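Local coordinates for nitrogenase molybdenum-iron protein alpha chain (PDB 4WES) that forms, with its beta partner, the nitrogenase component that carries the iron-molybdenum cofactor and reduces dinitrogen to ammonium, at residues P65-M69 with S91-N95; M354-F358 with V496-G500. All coordinates share one frame; numbering follows the deposited sequence.

Interaction 1: residues P65-M69 with S91-N95; sequences PIKDM and SKPEN
Lys67 reaches from the type I beta turn Ile66-Met69, which leads from helix 54-63 into strand 69-74 of a parallel sheet, to the loop segment 91-95. Its CB starts against Ser91, 3.8 Å from Ser91 OG. With chi1 at 66°, CG is tucked over the backbone, and from there an extended chain spans the gap, bringing CD past Ser91 CB and to 3.4 Å from Lys92 O. CE continues beside that carbonyl and Glu94 OE1. At the tip, Lys67 NZ donates to Lys92 O over 2.7 Å. The angle at this oxygen is 167°, so the bond is nearly straight. Lys67 NZ also makes a salt bridge with Glu94 OE1 at 2.8 Å, again nearly in line with the C-O bond. The Glu94 chain, bent at chi2 (70°), crosses the lysine at about a right angle. Asp243 adds a second salt bridge to NZ, so two carboxylates and a carbonyl grip the ammonium, and probably stabilise its positive charge. Ser91 OG is hydrogen-bonded to Asn102. Near Pro65, whose ring is about 8 Å from the iron-molybdenum cluster, a single water links the segments, donating to Pro65 O and to Ser91 OG at 2.8 Å each.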
ATOM      1  N   PRO A  65      30.309 -12.568  -7.763  1.00  8.92           N
ATOM      2  CA  PRO A  65      29.353 -13.479  -8.382  1.00  8.85           C
ATOM      3  C   PRO A  65      29.542 -14.963  -8.119  1.00  9.22           C
ATOM      4  O   PRO A  65      28.647 -15.735  -8.417  1.00 10.25           O
ATOM      5  CB  PRO A  65      29.466 -13.161  -9.864  1.00  8.68           C
ATOM      6  CG  PRO A  65      29.938 -11.724  -9.883  1.00  8.57           C
ATOM      7  CD  PRO A  65      30.897 -11.663  -8.752  1.00  8.68           C
ATOM      8  N   ILE A  66      30.714 -15.383  -7.654  1.00  8.72           N
ATOM      9  CA  ILE A  66      30.923 -16.819  -7.357  1.00  8.92           C
ATOM     10  C   ILE A  66      30.060 -17.167  -6.149  1.00  9.42           C
ATOM     11  O   ILE A  66      30.334 -16.756  -5.024  1.00  9.33           O
ATOM     12  CB  ILE A  66      32.401 -17.159  -7.132  1.00  9.25           C
ATOM     13  CG1 ILE A  66      33.239 -16.768  -8.341  1.00  9.14           C
ATOM     14  CG2 ILE A  66      32.531 -18.670  -6.840  1.00  9.66           C
ATOM     15  CD1 ILE A  66      34.727 -17.000  -8.180  1.00 11.33           C
ATOM     16  N   LYS A  67      28.992 -17.934  -6.379  1.00  8.16           N
ATOM     17  CA  LYS A  67      27.856 -17.959  -5.475  1.00  8.43           C
ATOM     18  C   LYS A  67      27.995 -18.883  -4.292  1.00  7.91           C
ATOM     19  O   LYS A  67      27.233 -18.772  -3.341  1.00  9.06           O
ATOM     20  CB  LYS A  67      26.602 -18.327  -6.272  1.00  8.24           C
ATOM     21  CG  LYS A  67      26.630 -19.753  -6.822  1.00  8.89           C
ATOM     22  CD  LYS A  67      25.635 -19.996  -7.926  1.00  9.23           C
ATOM     23  CE  LYS A  67      25.883 -21.323  -8.584  1.00  9.10           C
ATOM     24  NZ  LYS A  67      24.914 -21.587  -9.669  1.00  9.39           N
ATOM     25  N   ASP A  68      28.928 -19.849  -4.365  1.00  9.15           N
ATOM     26  CA  ASP A  68      29.105 -20.823  -3.266  1.00  8.62           C
ATOM     27  C   ASP A  68      30.425 -20.596  -2.538  1.00  9.24           C
ATOM     28  O   ASP A  68      30.857 -21.452  -1.740  1.00 10.38           O
ATOM     29  CB  ASP A  68      28.949 -22.262  -3.744  1.00  9.25           C
ATOM     30  CG  ASP A  68      29.942 -22.663  -4.811  1.00 10.23           C
ATOM     31  OD1 ASP A  68      30.703 -21.823  -5.311  1.00 10.01           O
ATOM     32  OD2 ASP A  68      29.913 -23.850  -5.140  1.00 13.68           O
ATOM     33  N   MET A  69      31.016 -19.422  -2.751  1.00  8.98           N
ATOM     34  CA  MET A  69      32.141 -18.925  -1.986  1.00  9.92           C
ATOM     35  C   MET A  69      31.658 -17.843  -1.041  1.00  9.70           C
ATOM     36  O   MET A  69      30.899 -16.977  -1.481  1.00 12.62           O
ATOM     37  CB  MET A  69      33.197 -18.427  -2.991  1.00 12.83           C
ATOM     38  CG  MET A  69      34.466 -17.796  -2.488  1.00 13.01           C
ATOM     39  SD  MET A  69      35.614 -17.676  -3.880  1.00 12.85           S
ATOM     40  CE  MET A  69      36.898 -16.732  -3.021  1.00 13.87           C
ATOM     41  N   SER A  91      22.063 -15.422  -9.513  1.00  8.25           N
ATOM     42  CA  SER A  91      22.557 -16.743  -9.091  1.00  8.41           C
ATOM     43  C   SER A  91      21.411 -17.641  -8.724  1.00  8.49           C
ATOM     44  O   SER A  91      20.381 -17.194  -8.208  1.00  9.66           O
ATOM     45  CB  SER A  91      23.467 -16.625  -7.866  1.00  9.53           C
ATOM     46  OG  SER A  91      24.566 -15.774  -8.137  1.00 10.67           O
ATOM     47  N   LYS A  92      21.593 -18.939  -8.955  1.00  9.67           N
ATOM     48  CA  LYS A  92      20.643 -19.904  -8.468  1.00 10.41           C
ATOM     49  C   LYS A  92      21.411 -21.110  -7.900  1.00  9.41           C
ATOM     50  O   LYS A  92      22.550 -21.356  -8.292  1.00 10.78           O
ATOM     51  CB  LYS A  92      19.671 -20.317  -9.542  1.00 12.84           C
ATOM     52  CG  LYS A  92      20.291 -20.969 -10.690  1.00 13.63           C
ATOM     53  CD  LYS A  92      19.300 -21.122 -11.893  1.00 16.46           C
ATOM     54  CE  LYS A  92      19.991 -21.708 -13.106  1.00 21.04           C
ATOM     55  NZ  LYS A  92      20.537 -23.068 -12.809  1.00 32.84           N
ATOM     56  N   PRO A  93      20.808 -21.855  -6.975  1.00  9.68           N
ATOM     57  CA  PRO A  93      21.492 -23.034  -6.468  1.00 10.94           C
ATOM     58  C   PRO A  93      21.865 -23.989  -7.606  1.00 10.69           C
ATOM     59  O   PRO A  93      21.026 -24.328  -8.431  1.00 12.29           O
ATOM     60  CB  PRO A  93      20.453 -23.668  -5.571  1.00 13.44           C
ATOM     61  CG  PRO A  93      19.492 -22.631  -5.265  1.00 15.33           C
ATOM     62  CD  PRO A  93      19.489 -21.666  -6.383  1.00 11.47           C
ATOM     63  N   GLU A  94      23.118 -24.417  -7.635  1.00 10.45           N
ATOM     64  CA  GLU A  94      23.561 -25.274  -8.726  1.00 11.98           C
ATOM     65  C   GLU A  94      22.795 -26.597  -8.662  1.00 12.92           C
ATOM     66  O   GLU A  94      22.664 -27.184  -7.596  1.00 13.86           O
ATOM     67  CB  GLU A  94      25.061 -25.536  -8.669  1.00 12.07           C
ATOM     68  CG  GLU A  94      25.649 -26.138  -9.946  1.00 13.01           C
ATOM     69  CD  GLU A  94      25.689 -25.199 -11.148  1.00 13.35           C
ATOM     70  OE1 GLU A  94      25.509 -23.976 -10.990  1.00 12.33           O
ATOM     71  OE2 GLU A  94      25.965 -25.701 -12.280  1.00 18.23           O
ATOM     72  N   ASN A  95      22.257 -27.038  -9.796  1.00 14.64           N
ATOM     73  CA  ASN A  95      21.476 -28.272  -9.857  1.00 17.08           C
ATOM     74  C   ASN A  95      20.270 -28.233  -8.938  1.00 16.26           C
ATOM     75  O   ASN A  95      19.698 -29.280  -8.630  1.00 20.35           O
ATOM     76  CB  ASN A  95      22.341 -29.530  -9.550  1.00 21.77           C
ATOM     77  CG  ASN A  95      23.537 -29.618 -10.445  1.00 31.70           C
ATOM     78  OD1 ASN A  95      24.692 -29.707  -9.997  1.00 54.09           O
ATOM     79  ND2 ASN A  95      23.278 -29.530 -11.722  1.00 31.05           N
TER
HETATM   80  O   HOH W   1      26.501 -14.843 -10.008  1.00  9.35           O

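Interaction 2: residues M354-F358 with V496-G500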
ATOM      1  N   MET A 354      23.680  -2.819 -31.455  1.00  9.49           N
ATOM      2  CA  MET A 354      22.248  -2.902 -31.239  1.00  9.63           C
ATOM      3  C   MET A 354      21.615  -1.545 -31.542  1.00  9.27           C
ATOM      4  O   MET A 354      20.626  -1.446 -32.287  1.00 10.13           O
ATOM      5  CB  MET A 354      21.972  -3.365 -29.814  1.00 10.23           C
ATOM      6  CG  MET A 354      20.490  -3.505 -29.538  1.00 11.06           C
ATOM      7  SD  MET A 354      20.074  -4.704 -28.293  1.00 11.45           S
ATOM      8  CE  MET A 354      21.088  -4.189 -26.899  1.00 13.22           C
ATOM      9  N   LEU A 355      22.182  -0.474 -30.995  1.00  9.15           N
ATOM     10  CA  LEU A 355      21.666   0.865 -31.301  1.00  9.28           C
ATOM     11  C   LEU A 355      21.701   1.151 -32.797  1.00 10.43           C
ATOM     12  O   LEU A 355      20.736   1.694 -33.358  1.00 10.60           O
ATOM     13  CB  LEU A 355      22.445   1.918 -30.533  1.00  9.52           C
ATOM     14  CG  LEU A 355      22.232   1.871 -29.014  1.00 10.70           C
ATOM     15  CD1 LEU A 355      23.111   2.894 -28.329  1.00 12.74           C
ATOM     16  CD2 LEU A 355      20.786   2.096 -28.630  1.00 11.83           C
ATOM     17  N   LYS A 356      22.795   0.764 -33.453  1.00 10.29           N
ATOM     18  CA  LYS A 356      22.901   1.032 -34.879  1.00 10.19           C
ATOM     19  C   LYS A 356      21.819   0.278 -35.659  1.00 10.59           C
ATOM     20  O   LYS A 356      21.217   0.839 -36.577  1.00 11.29           O
ATOM     21  CB  LYS A 356      24.277   0.634 -35.397  1.00 11.33           C
ATOM     22  CG  LYS A 356      24.499   1.036 -36.847  1.00 15.41           C
ATOM     23  CD  LYS A 356      25.931   0.821 -37.295  1.00 20.49           C
ATOM     24  CE  LYS A 356      26.100   1.185 -38.769  1.00 29.31           C
ATOM     25  NZ  LYS A 356      27.433   0.720 -39.234  1.00 45.13           N
ATOM     26  N   SER A 357      21.545  -0.968 -35.288  1.00 10.25           N
ATOM     27  CA  SER A 357      20.476  -1.711 -35.925  1.00 10.97           C
ATOM     28  C   SER A 357      19.104  -1.083 -35.736  1.00 11.89           C
ATOM     29  O   SER A 357      18.252  -1.180 -36.636  1.00 14.50           O
ATOM     30  CB  SER A 357      20.431  -3.156 -35.422  1.00 11.05           C
ATOM     31  OG  SER A 357      21.575  -3.873 -35.826  1.00 13.47           O
ATOM     32  N   PHE A 358      18.895  -0.387 -34.622  1.00 10.31           N
ATOM     33  CA  PHE A 358      17.647   0.320 -34.362  1.00  9.85           C
ATOM     34  C   PHE A 358      17.575   1.681 -35.097  1.00 10.66           C
ATOM     35  O   PHE A 358      16.557   2.371 -35.009  1.00 12.00           O
ATOM     36  CB  PHE A 358      17.482   0.611 -32.860  1.00 10.41           C
ATOM     37  CG  PHE A 358      17.307  -0.598 -31.948  1.00 10.08           C
ATOM     38  CD1 PHE A 358      17.213  -1.912 -32.417  1.00 10.96           C
ATOM     39  CD2 PHE A 358      17.220  -0.380 -30.599  1.00 10.44           C
ATOM     40  CE1 PHE A 358      17.034  -2.940 -31.508  1.00 11.99           C
ATOM     41  CE2 PHE A 358      17.052  -1.398 -29.703  1.00 11.08           C
ATOM     42  CZ  PHE A 358      16.962  -2.691 -30.157  1.00 10.98           C
ATOM     43  N   VAL A 496      17.700  -8.554 -26.850  1.00  8.61           N
ATOM     44  CA  VAL A 496      17.429  -7.464 -27.782  1.00  9.28           C
ATOM     45  C   VAL A 496      15.967  -7.010 -27.606  1.00  8.68           C
ATOM     46  O   VAL A 496      15.694  -5.809 -27.622  1.00  9.16           O
ATOM     47  CB  VAL A 496      17.704  -7.874 -29.243  1.00  9.96           C
ATOM     48  CG1 VAL A 496      17.461  -6.708 -30.172  1.00 11.05           C
ATOM     49  CG2 VAL A 496      19.111  -8.393 -29.439  1.00 11.14           C
ATOM     50  N   VAL A 497      15.058  -7.978 -27.509  1.00  9.30           N
ATOM     51  CA  VAL A 497      13.643  -7.650 -27.363  1.00  9.28           C
ATOM     52  C   VAL A 497      13.395  -6.921 -26.042  1.00  9.05           C
ATOM     53  O   VAL A 497      12.662  -5.918 -26.004  1.00  9.19           O
ATOM     54  CB  VAL A 497      12.811  -8.920 -27.507  1.00 10.26           C
ATOM     55  CG1 VAL A 497      11.337  -8.649 -27.212  1.00 12.01           C
ATOM     56  CG2 VAL A 497      13.006  -9.540 -28.898  1.00 13.88           C
ATOM     57  N   ASN A 498      13.972  -7.421 -24.939  1.00  8.59           N
ATOM     58  CA  ASN A 498      13.778  -6.766 -23.654  1.00  8.80           C
ATOM     59  C   ASN A 498      14.302  -5.316 -23.703  1.00  8.34           C
ATOM     60  O   ASN A 498      13.631  -4.376 -23.240  1.00  9.36           O
ATOM     61  CB  ASN A 498      14.443  -7.553 -22.554  1.00  9.23           C
ATOM     62  CG  ASN A 498      13.845  -8.924 -22.359  1.00 10.27           C
ATOM     63  OD1 ASN A 498      12.662  -9.149 -22.648  1.00 12.49           O
ATOM     64  ND2 ASN A 498      14.634  -9.827 -21.788  1.00 10.38           N
ATOM     65  N   PHE A 499      15.508  -5.167 -24.223  1.00  8.30           N
ATOM     66  CA  PHE A 499      16.149  -3.862 -24.297  1.00  8.07           C
ATOM     67  C   PHE A 499      15.345  -2.926 -25.195  1.00  8.45           C
ATOM     68  O   PHE A 499      15.093  -1.772 -24.820  1.00  8.53           O
ATOM     69  CB  PHE A 499      17.567  -4.040 -24.876  1.00  8.44           C
ATOM     70  CG  PHE A 499      18.305  -2.748 -25.067  1.00  8.57           C
ATOM     71  CD1 PHE A 499      18.317  -2.077 -26.276  1.00  9.50           C
ATOM     72  CD2 PHE A 499      19.043  -2.188 -24.045  1.00 10.04           C
ATOM     73  CE1 PHE A 499      18.987  -0.868 -26.440  1.00 10.40           C
ATOM     74  CE2 PHE A 499      19.724  -0.995 -24.220  1.00 11.14           C
ATOM     75  CZ  PHE A 499      19.688  -0.354 -25.407  1.00 10.75           C
ATOM     76  N   GLY A 500      14.945  -3.393 -26.363  1.00  8.63           N
ATOM     77  CA  GLY A 500      14.239  -2.521 -27.283  1.00  8.44           C
ATOM     78  C   GLY A 500      12.909  -2.041 -26.763  1.00  8.02           C
ATOM     79  O   GLY A 500      12.583  -0.854 -26.891  1.00  8.63           O
TER
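Met354 meets the Phe499 ring in a Met-aromatic contact with two parts. The methyl makes the CH-pi interaction: CE lies 3.8 Å from the centroid of the Phe499 ring and 21° off its normal, hence over the face, displaced toward the CG-CD1 side. The sulfur is less well aligned, since SD stands obliquely to the ring, 4.5 Å from the same centroid. The side chain leaves the helix with CG anti to the backbone N, and a bend at chi3 (53°) turns CE onto the ring.

Between aromatic groups, Phe358 CE2 comes up to the edge of Phe499, in its plane and 3.7 Å from Phe499 CD1. The two ring planes are inclined by roughly 35°, so the rings are not stacked parallel.

These side chains join the last turn of helix 352-357, and Phe358 just after it, to helix 492-507, a buried interface within the nitrogenase component 1 fold. Helix 306-334 borders it through Leu327 and Phe330, and Phe462 of strand 460-462 touches both Leu355 and Phe499.

The aliphatic contacts fill in around the rings. Val496 CG1 sits 3.8 Å from Met354 SD and also lies at the edge of Phe358, near the plane of that ring. Leu355 CD2 touches the rim of Phe499 at CE1, its side chain crossing the phenylalanine at about a right angle. At Gly500 the bare backbone meets an aromatic ring directly, with Gly500 CA 3.9 Å from Phe358 CE2.

The two contacts lie in one chain but share no element: their centres are 30 Å apart and their nearest atoms about 15 Å. Interaction 1 is partly buried and joins two loops of irregular backbone; interaction 2 is fully buried and joins a helix end, with Phe358 just after it, to another helix. Chemistry follows place. The loops meet through an ammonium group, oxygen acceptors and a bridging water, over 193 Å² of buried surface, whereas interaction 2 buries 273 Å² with apolar and aromatic groups. Glu452 of the beta chain packs on Lys92, while 354-358 and 496-500 touch no other subunit. The side chain of Phe499 stays about 12 Å from the iron-molybdenum cluster, farther than that of Pro65.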